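Local coordinates for 3-oxoacyl-(acyl-carrier protein) synthase II (Thermus thermophilus, PDB 1J3N) that probably catalyses, as a homodimer, the decarboxylative condensation of malonyl-ACP with an acyl chain that elongates fatty acids, at residues A[220-225]-A[368-373]; A[311-316]-A[373-378]. One frame throughout, in Å; residues are numbered along the deposited sequence.

Overall arrangement
Contact 1 ties loop 220-225 to loop 368-373, and contact 2 lays the continuation of the second loop, 373-378, against helix 306-324. Their centres are about 11 Å apart, and Leu373 belongs to both. Aromatic stacking joins them as well: the ring of Phe220 stacks on that of Phe377, Phe220 CD2 lying 3.4 Å from Phe377 CD1, while Phe220 CE1 reaches Val313 CG2 at 4.0 Å. The other subunit touches neither pair of segments. A polar link leads inward from the same helix: Glu312 accepts from the backbone N of His301 and Gly302, part of a His-Gly-Thr sequence that in condensing enzymes usually supplies an active-site histidine.

Contact 1. Residues A[220-225]-A[368-373]; sequences FTLSRD and DPDPEL
The guanidinium of Arg224 meets Asp370 at its edge, NH1 lying 3.2 Å from Asp370 OD2 in a salt bridge. The two planes are turned 50° apart, and the nitrogen comes to the anti side of the oxygen, tilted out of the carboxylate plane. A water at the same edge accepts from Arg224 NH2 and donates to Asp370 OD2 and Glu372 OE2; Arg224 NE and NH2 also bond the backbone oxygens of Thr305 and Pro306. Leu373 CD1 approaches the guanidinium obliquely and touches the edge of the Phe220 ring, 4.0 Å from Phe220 CD1, while the ring of Phe377 stacks on Phe220. Asp370 CG stands anti to the backbone N (chi1 -167°), which carries the carboxylate to Arg224 and lets OD1 close an Asx turn on Glu372 N.

Backbone bonds join the loops around a single beta bridge between Thr221 and Pro369: Asp370 N donates to Phe220 O (3.0 Å) and Leu222 N to Asp368 O (2.8 Å). Asp368 OD2 accepts from Ser223 OG at 3.0 Å and, weakly, from Ser223 N, while its OD1 pairs with Arg218. Leu222 CD2 rests against Pro371 CD at 3.9 Å. Arg224 NH1 also donates to Thr221 O; a leucine in place of this arginine would probably leave that carbonyl and the Asp370 carboxylate without their shared donor. Backbone bonds and two carboxylates thus hold the loops together, and the nearby arginines probably favour the ionised form of both carboxylates.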
ATOM      1  N   PHE A 220      23.551  -1.000 -17.662  1.00 26.75           N
ATOM      2  CA  PHE A 220      24.965  -1.293 -17.485  1.00 27.59           C
ATOM      3  C   PHE A 220      25.835  -0.911 -18.679  1.00 29.24           C
ATOM      4  O   PHE A 220      27.041  -1.138 -18.657  1.00 30.59           O
ATOM      5  CB  PHE A 220      25.156  -2.773 -17.134  1.00 28.31           C
ATOM      6  CG  PHE A 220      24.265  -3.243 -16.010  1.00 25.90           C
ATOM      7  CD1 PHE A 220      24.280  -2.597 -14.774  1.00 27.37           C
ATOM      8  CD2 PHE A 220      23.374  -4.294 -16.202  1.00 25.63           C
ATOM      9  CE1 PHE A 220      23.417  -2.988 -13.748  1.00 24.65           C
ATOM     10  CE2 PHE A 220      22.504  -4.695 -15.179  1.00 24.84           C
ATOM     11  CZ  PHE A 220      22.527  -4.039 -13.955  1.00 24.53           C
ATOM     12  N   THR A 221      25.239  -0.333 -19.722  1.00 29.97           N
ATOM     13  CA  THR A 221      26.032   0.079 -20.874  1.00 31.74           C
ATOM     14  C   THR A 221      26.502   1.515 -20.665  1.00 30.71           C
ATOM     15  O   THR A 221      25.909   2.270 -19.891  1.00 31.69           O
ATOM     16  CB  THR A 221      25.242   0.032 -22.192  1.00 32.36           C
ATOM     17  OG1 THR A 221      24.151   0.957 -22.123  1.00 33.80           O
ATOM     18  CG2 THR A 221      24.733  -1.375 -22.468  1.00 34.51           C
ATOM     19  N   LEU A 222      27.568   1.888 -21.361  1.00 30.45           N
ATOM     20  CA  LEU A 222      28.127   3.229 -21.256  1.00 28.46           C
ATOM     21  C   LEU A 222      27.182   4.297 -21.801  1.00 26.67           C
ATOM     22  O   LEU A 222      27.251   5.453 -21.394  1.00 24.42           O
ATOM     23  CB  LEU A 222      29.454   3.288 -22.011  1.00 31.59           C
ATOM     24  CG  LEU A 222      30.632   2.526 -21.393  1.00 30.06           C
ATOM     25  CD1 LEU A 222      31.678   2.222 -22.461  1.00 30.75           C
ATOM     26  CD2 LEU A 222      31.229   3.355 -20.260  1.00 31.08           C
ATOM     27  N   SER A 223      26.297   3.907 -22.715  1.00 26.85           N
ATOM     28  CA  SER A 223      25.355   4.846 -23.324  1.00 27.01           C
ATOM     29  C   SER A 223      23.954   4.870 -22.707  1.00 27.47           C
ATOM     30  O   SER A 223      23.033   5.458 -23.283  1.00 28.56           O
ATOM     31  CB  SER A 223      25.243   4.561 -24.826  1.00 26.87           C
ATOM     32  OG  SER A 223      24.910   3.203 -25.068  1.00 26.06           O
ATOM     33  N   ARG A 224      23.793   4.247 -21.542  1.00 27.49           N
ATOM     34  CA  ARG A 224      22.491   4.209 -20.862  1.00 27.91           C
ATOM     35  C   ARG A 224      22.017   5.626 -20.502  1.00 28.08           C
ATOM     36  O   ARG A 224      22.759   6.395 -19.894  1.00 27.97           O
ATOM     37  CB  ARG A 224      22.587   3.332 -19.610  1.00 24.06           C
ATOM     38  CG  ARG A 224      23.616   3.775 -18.569  1.00 26.36           C
ATOM     39  CD  ARG A 224      23.716   2.730 -17.454  1.00 22.24           C
ATOM     40  NE  ARG A 224      24.444   3.170 -16.266  1.00 25.57           N
ATOM     41  CZ  ARG A 224      25.757   3.036 -16.077  1.00 29.33           C
ATOM     42  NH1 ARG A 224      26.515   2.471 -17.007  1.00 28.90           N
ATOM     43  NH2 ARG A 224      26.313   3.451 -14.943  1.00 26.87           N
ATOM     44  N   ASP A 225      20.779   5.965 -20.867  1.00 28.41           N
ATOM     45  CA  ASP A 225      20.260   7.312 -20.619  1.00 28.26           C
ATOM     46  C   ASP A 225      18.846   7.419 -20.037  1.00 27.51           C
ATOM     47  O   ASP A 225      18.086   8.303 -20.435  1.00 27.08           O
ATOM     48  CB  ASP A 225      20.298   8.109 -21.925  1.00 30.20           C
ATOM     49  CG  ASP A 225      19.193   7.697 -22.895  1.00 33.44           C
ATOM     50  OD1 ASP A 225      19.065   6.483 -23.178  1.00 34.91           O
ATOM     51  OD2 ASP A 225      18.453   8.584 -23.375  1.00 29.70           O
ATOM     52  N   ASP A 368      27.810  -1.958 -25.535  1.00 39.99           N
ATOM     53  CA  ASP A 368      28.924  -1.176 -25.003  1.00 40.45           C
ATOM     54  C   ASP A 368      28.946  -1.270 -23.483  1.00 39.72           C
ATOM     55  O   ASP A 368      28.644  -0.299 -22.790  1.00 40.33           O
ATOM     56  CB  ASP A 368      28.771   0.288 -25.414  1.00 40.28           C
ATOM     57  CG  ASP A 368      27.481   0.904 -24.897  1.00 40.97           C
ATOM     58  OD1 ASP A 368      26.401   0.318 -25.130  1.00 39.75           O
ATOM     59  OD2 ASP A 368      27.544   1.973 -24.254  1.00 43.19           O
ATOM     60  N   PRO A 369      29.306  -2.443 -22.944  1.00 39.14           N
ATOM     61  CA  PRO A 369      29.345  -2.604 -21.488  1.00 38.34           C
ATOM     62  C   PRO A 369      30.265  -1.604 -20.802  1.00 38.15           C
ATOM     63  O   PRO A 369      31.317  -1.250 -21.337  1.00 37.30           O
ATOM     64  CB  PRO A 369      29.808  -4.052 -21.312  1.00 39.33           C
ATOM     65  CG  PRO A 369      30.634  -4.301 -22.552  1.00 38.65           C
ATOM     66  CD  PRO A 369      29.786  -3.659 -23.623  1.00 39.52           C
ATOM     67  N   ASP A 370      29.848  -1.145 -19.625  1.00 36.87           N
ATOM     68  CA  ASP A 370      30.616  -0.189 -18.836  1.00 38.41           C
ATOM     69  C   ASP A 370      31.671  -0.945 -18.029  1.00 38.03           C
ATOM     70  O   ASP A 370      31.339  -1.785 -17.196  1.00 36.77           O
ATOM     71  CB  ASP A 370      29.693   0.567 -17.874  1.00 39.05           C
ATOM     72  CG  ASP A 370      30.359   1.785 -17.262  1.00 41.21           C
ATOM     73  OD1 ASP A 370      31.511   1.669 -16.787  1.00 38.82           O
ATOM     74  OD2 ASP A 370      29.722   2.861 -17.249  1.00 43.38           O
ATOM     75  N   PRO A 371      32.958  -0.646 -18.262  1.00 38.32           N
ATOM     76  CA  PRO A 371      34.054  -1.314 -17.548  1.00 38.03           C
ATOM     77  C   PRO A 371      34.098  -1.070 -16.039  1.00 38.24           C
ATOM     78  O   PRO A 371      34.630  -1.883 -15.294  1.00 36.56           O
ATOM     79  CB  PRO A 371      35.297  -0.787 -18.260  1.00 38.81           C
ATOM     80  CG  PRO A 371      34.875   0.597 -18.685  1.00 39.60           C
ATOM     81  CD  PRO A 371      33.480   0.359 -19.207  1.00 38.18           C
ATOM     82  N   GLU A 372      33.547   0.051 -15.589  1.00 40.95           N
ATOM     83  CA  GLU A 372      33.538   0.361 -14.164  1.00 43.00           C
ATOM     84  C   GLU A 372      32.673  -0.637 -13.388  1.00 43.25           C
ATOM     85  O   GLU A 372      32.842  -0.810 -12.179  1.00 42.38           O
ATOM     86  CB  GLU A 372      33.014   1.781 -13.939  1.00 45.87           C
ATOM     87  CG  GLU A 372      32.853   2.149 -12.471  1.00 49.15           C
ATOM     88  CD  GLU A 372      32.125   3.463 -12.275  1.00 52.06           C
ATOM     89  OE1 GLU A 372      32.774   4.532 -12.321  1.00 52.21           O
ATOM     90  OE2 GLU A 372      30.892   3.422 -12.087  1.00 53.11           O
ATOM     91  N   LEU A 373      31.748  -1.286 -14.090  1.00 43.34           N
ATOM     92  CA  LEU A 373      30.845  -2.269 -13.486  1.00 43.47           C
ATOM     93  C   LEU A 373      31.262  -3.667 -13.952  1.00 43.35           C
ATOM     94  O   LEU A 373      30.637  -4.245 -14.841  1.00 44.11           O
ATOM     95  CB  LEU A 373      29.405  -1.981 -13.927  1.00 42.89           C
ATOM     96  CG  LEU A 373      28.957  -0.514 -13.863  1.00 41.86           C
ATOM     97  CD1 LEU A 373      27.586  -0.364 -14.501  1.00 41.50           C
ATOM     98  CD2 LEU A 373      28.934  -0.047 -12.417  1.00 42.87           C
TER
HETATM   99  O   HOH W   1      29.121   3.457 -14.257  1.00 32.14           O

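Contact 2. Residues A[311-316]-A[373-378]; sequences AEVLAI and LDLDFV
Val313 carries the apolar contact, pointing from helix 306-324 in among Leu373, Leu375 and Phe377 of the loop. Its CB lies 3.7 Å from Leu373 CD2, the two side chains meeting at a slant. CG1, anti to the backbone N (chi1 175°), is turned to Leu375 and comes within 3.7 Å of Leu375 CD1; the two side chains lie alongside one another, running in opposite senses. One helical turn further on, Ile316 CG2 touches that same methyl, Leu375 CD1, at 3.9 Å, so the tip of Leu375 rests on both Val313 and Ile316.

The aromatic contribution is smaller. Val313 CG2 meets Phe377 at the ring edge, 3.9 Å from Phe377 CZ and near the ring plane, with the side chains roughly perpendicular. One face of this ring is approached by the carbonyl carbon of Leu375, offset toward the rim.

Polar bonds shape the loop rather than join it to the helix segment. Asp374 centres an inverse gamma turn, and Asp376 OD1 accepts from Val378 N at 3.1 Å in an Asx turn. Just beyond the helix segment, Lys317 forms a salt bridge with Asp374, and the backbone of Asp376 bonds to that of Val329 in strand 328-330.

Helix 306-324 connects the neighbouring parallel strands 297-299 and 328-330, a beta-alpha-beta crossover in the C-terminal half of the thiolase-type fold; through these buried side chains the loop before strand 382-383 packs onto that connecting helix.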
ATOM      1  N   ALA A 311      24.875   2.343  -8.572  1.00 23.99           N
ATOM      2  CA  ALA A 311      24.607   2.187  -7.145  1.00 24.65           C
ATOM      3  C   ALA A 311      24.334   0.728  -6.823  1.00 24.14           C
ATOM      4  O   ALA A 311      24.729   0.231  -5.763  1.00 23.67           O
ATOM      5  CB  ALA A 311      23.417   3.046  -6.741  1.00 23.30           C
ATOM      6  N   GLU A 312      23.645   0.048  -7.738  1.00 24.97           N
ATOM      7  CA  GLU A 312      23.319  -1.364  -7.562  1.00 25.09           C
ATOM      8  C   GLU A 312      24.583  -2.221  -7.599  1.00 26.20           C
ATOM      9  O   GLU A 312      24.829  -3.014  -6.694  1.00 28.19           O
ATOM     10  CB  GLU A 312      22.320  -1.820  -8.643  1.00 24.13           C
ATOM     11  CG  GLU A 312      21.969  -3.308  -8.593  1.00 25.91           C
ATOM     12  CD  GLU A 312      20.585  -3.633  -9.161  1.00 25.61           C
ATOM     13  OE1 GLU A 312      20.151  -2.969 -10.128  1.00 27.46           O
ATOM     14  OE2 GLU A 312      19.941  -4.569  -8.642  1.00 25.02           O
ATOM     15  N   VAL A 313      25.390  -2.055  -8.643  1.00 28.20           N
ATOM     16  CA  VAL A 313      26.631  -2.814  -8.772  1.00 28.02           C
ATOM     17  C   VAL A 313      27.537  -2.594  -7.554  1.00 27.95           C
ATOM     18  O   VAL A 313      28.075  -3.547  -6.996  1.00 30.19           O
ATOM     19  CB  VAL A 313      27.383  -2.419 -10.064  1.00 27.74           C
ATOM     20  CG1 VAL A 313      28.736  -3.117 -10.117  1.00 28.67           C
ATOM     21  CG2 VAL A 313      26.541  -2.792 -11.284  1.00 26.19           C
ATOM     22  N   LEU A 314      27.701  -1.341  -7.139  1.00 29.06           N
ATOM     23  CA  LEU A 314      28.528  -1.035  -5.976  1.00 27.78           C
ATOM     24  C   LEU A 314      27.971  -1.732  -4.739  1.00 28.53           C
ATOM     25  O   LEU A 314      28.728  -2.176  -3.875  1.00 27.07           O
ATOM     26  CB  LEU A 314      28.574   0.473  -5.725  1.00 26.87           C
ATOM     27  CG  LEU A 314      29.372   1.322  -6.725  1.00 27.16           C
ATOM     28  CD1 LEU A 314      29.219   2.786  -6.380  1.00 22.08           C
ATOM     29  CD2 LEU A 314      30.840   0.914  -6.696  1.00 28.73           C
ATOM     30  N   ALA A 315      26.645  -1.826  -4.664  1.00 27.05           N
ATOM     31  CA  ALA A 315      25.979  -2.475  -3.538  1.00 28.24           C
ATOM     32  C   ALA A 315      26.184  -3.988  -3.591  1.00 29.84           C
ATOM     33  O   ALA A 315      26.294  -4.655  -2.553  1.00 28.71           O
ATOM     34  CB  ALA A 315      24.485  -2.150  -3.558  1.00 27.24           C
ATOM     35  N   ILE A 316      26.216  -4.532  -4.804  1.00 29.89           N
ATOM     36  CA  ILE A 316      26.417  -5.965  -4.971  1.00 30.32           C
ATOM     37  C   ILE A 316      27.850  -6.314  -4.582  1.00 31.03           C
ATOM     38  O   ILE A 316      28.078  -7.237  -3.801  1.00 31.62           O
ATOM     39  CB  ILE A 316      26.131  -6.402  -6.429  1.00 30.10           C
ATOM     40  CG1 ILE A 316      24.616  -6.466  -6.653  1.00 28.36           C
ATOM     41  CG2 ILE A 316      26.784  -7.746  -6.726  1.00 28.94           C
ATOM     42  CD1 ILE A 316      24.218  -6.873  -8.045  1.00 24.66           C
ATOM     43  N   LEU A 373      31.748  -1.286 -14.090  1.00 43.34           N
ATOM     44  CA  LEU A 373      30.845  -2.269 -13.486  1.00 43.47           C
ATOM     45  C   LEU A 373      31.262  -3.667 -13.952  1.00 43.35           C
ATOM     46  O   LEU A 373      30.637  -4.245 -14.841  1.00 44.11           O
ATOM     47  CB  LEU A 373      29.405  -1.981 -13.927  1.00 42.89           C
ATOM     48  CG  LEU A 373      28.957  -0.514 -13.863  1.00 41.86           C
ATOM     49  CD1 LEU A 373      27.586  -0.364 -14.501  1.00 41.50           C
ATOM     50  CD2 LEU A 373      28.934  -0.047 -12.417  1.00 42.87           C
ATOM     51  N   ASP A 374      32.309  -4.209 -13.342  1.00 42.45           N
ATOM     52  CA  ASP A 374      32.832  -5.517 -13.731  1.00 42.37           C
ATOM     53  C   ASP A 374      32.097  -6.739 -13.187  1.00 40.82           C
ATOM     54  O   ASP A 374      32.654  -7.523 -12.416  1.00 41.11           O
ATOM     55  CB  ASP A 374      34.316  -5.612 -13.358  1.00 43.77           C
ATOM     56  CG  ASP A 374      34.546  -5.520 -11.863  1.00 44.36           C
ATOM     57  OD1 ASP A 374      34.087  -4.531 -11.254  1.00 44.16           O
ATOM     58  OD2 ASP A 374      35.186  -6.435 -11.299  1.00 45.96           O
ATOM     59  N   LEU A 375      30.844  -6.903 -13.593  1.00 38.48           N
ATOM     60  CA  LEU A 375      30.061  -8.051 -13.166  1.00 35.90           C
ATOM     61  C   LEU A 375      29.610  -8.785 -14.416  1.00 34.75           C
ATOM     62  O   LEU A 375      29.561  -8.206 -15.500  1.00 33.57           O
ATOM     63  CB  LEU A 375      28.842  -7.612 -12.352  1.00 35.20           C
ATOM     64  CG  LEU A 375      29.094  -7.016 -10.965  1.00 36.63           C
ATOM     65  CD1 LEU A 375      27.761  -6.672 -10.308  1.00 33.73           C
ATOM     66  CD2 LEU A 375      29.860  -8.015 -10.107  1.00 36.59           C
ATOM     67  N   ASP A 376      29.292 -10.065 -14.266  1.00 33.38           N
ATOM     68  CA  ASP A 376      28.836 -10.865 -15.393  1.00 31.63           C
ATOM     69  C   ASP A 376      27.351 -10.563 -15.607  1.00 30.63           C
ATOM     70  O   ASP A 376      26.507 -11.058 -14.865  1.00 27.07           O
ATOM     71  CB  ASP A 376      29.029 -12.355 -15.088  1.00 31.63           C
ATOM     72  CG  ASP A 376      28.693 -13.238 -16.269  1.00 30.32           C
ATOM     73  OD1 ASP A 376      28.032 -12.756 -17.211  1.00 30.85           O
ATOM     74  OD2 ASP A 376      29.082 -14.422 -16.255  1.00 33.81           O
ATOM     75  N   PHE A 377      27.043  -9.763 -16.629  1.00 31.37           N
ATOM     76  CA  PHE A 377      25.662  -9.382 -16.918  1.00 31.66           C
ATOM     77  C   PHE A 377      24.897 -10.273 -17.901  1.00 32.54           C
ATOM     78  O   PHE A 377      23.839  -9.886 -18.408  1.00 32.04           O
ATOM     79  CB  PHE A 377      25.623  -7.924 -17.381  1.00 30.67           C
ATOM     80  CG  PHE A 377      26.054  -6.950 -16.320  1.00 31.82           C
ATOM     81  CD1 PHE A 377      25.357  -6.864 -15.112  1.00 31.44           C
ATOM     82  CD2 PHE A 377      27.172  -6.142 -16.510  1.00 30.41           C
ATOM     83  CE1 PHE A 377      25.769  -5.987 -14.107  1.00 30.12           C
ATOM     84  CE2 PHE A 377      27.595  -5.259 -15.509  1.00 32.34           C
ATOM     85  CZ  PHE A 377      26.892  -5.182 -14.304  1.00 31.79           C
ATOM     86  N   VAL A 378      25.432 -11.462 -18.166  1.00 32.56           N
ATOM     87  CA  VAL A 378      24.791 -12.438 -19.046  1.00 31.93           C
ATOM     88  C   VAL A 378      24.246 -11.865 -20.366  1.00 33.73           C
ATOM     89  O   VAL A 378      23.032 -11.739 -20.558  1.00 31.65           O
ATOM     90  CB  VAL A 378      23.645 -13.150 -18.274  1.00 31.58           C
ATOM     91  CG1 VAL A 378      23.153 -14.354 -19.042  1.00 31.66           C
ATOM     92  CG2 VAL A 378      24.138 -13.564 -16.886  1.00 29.39           C
TER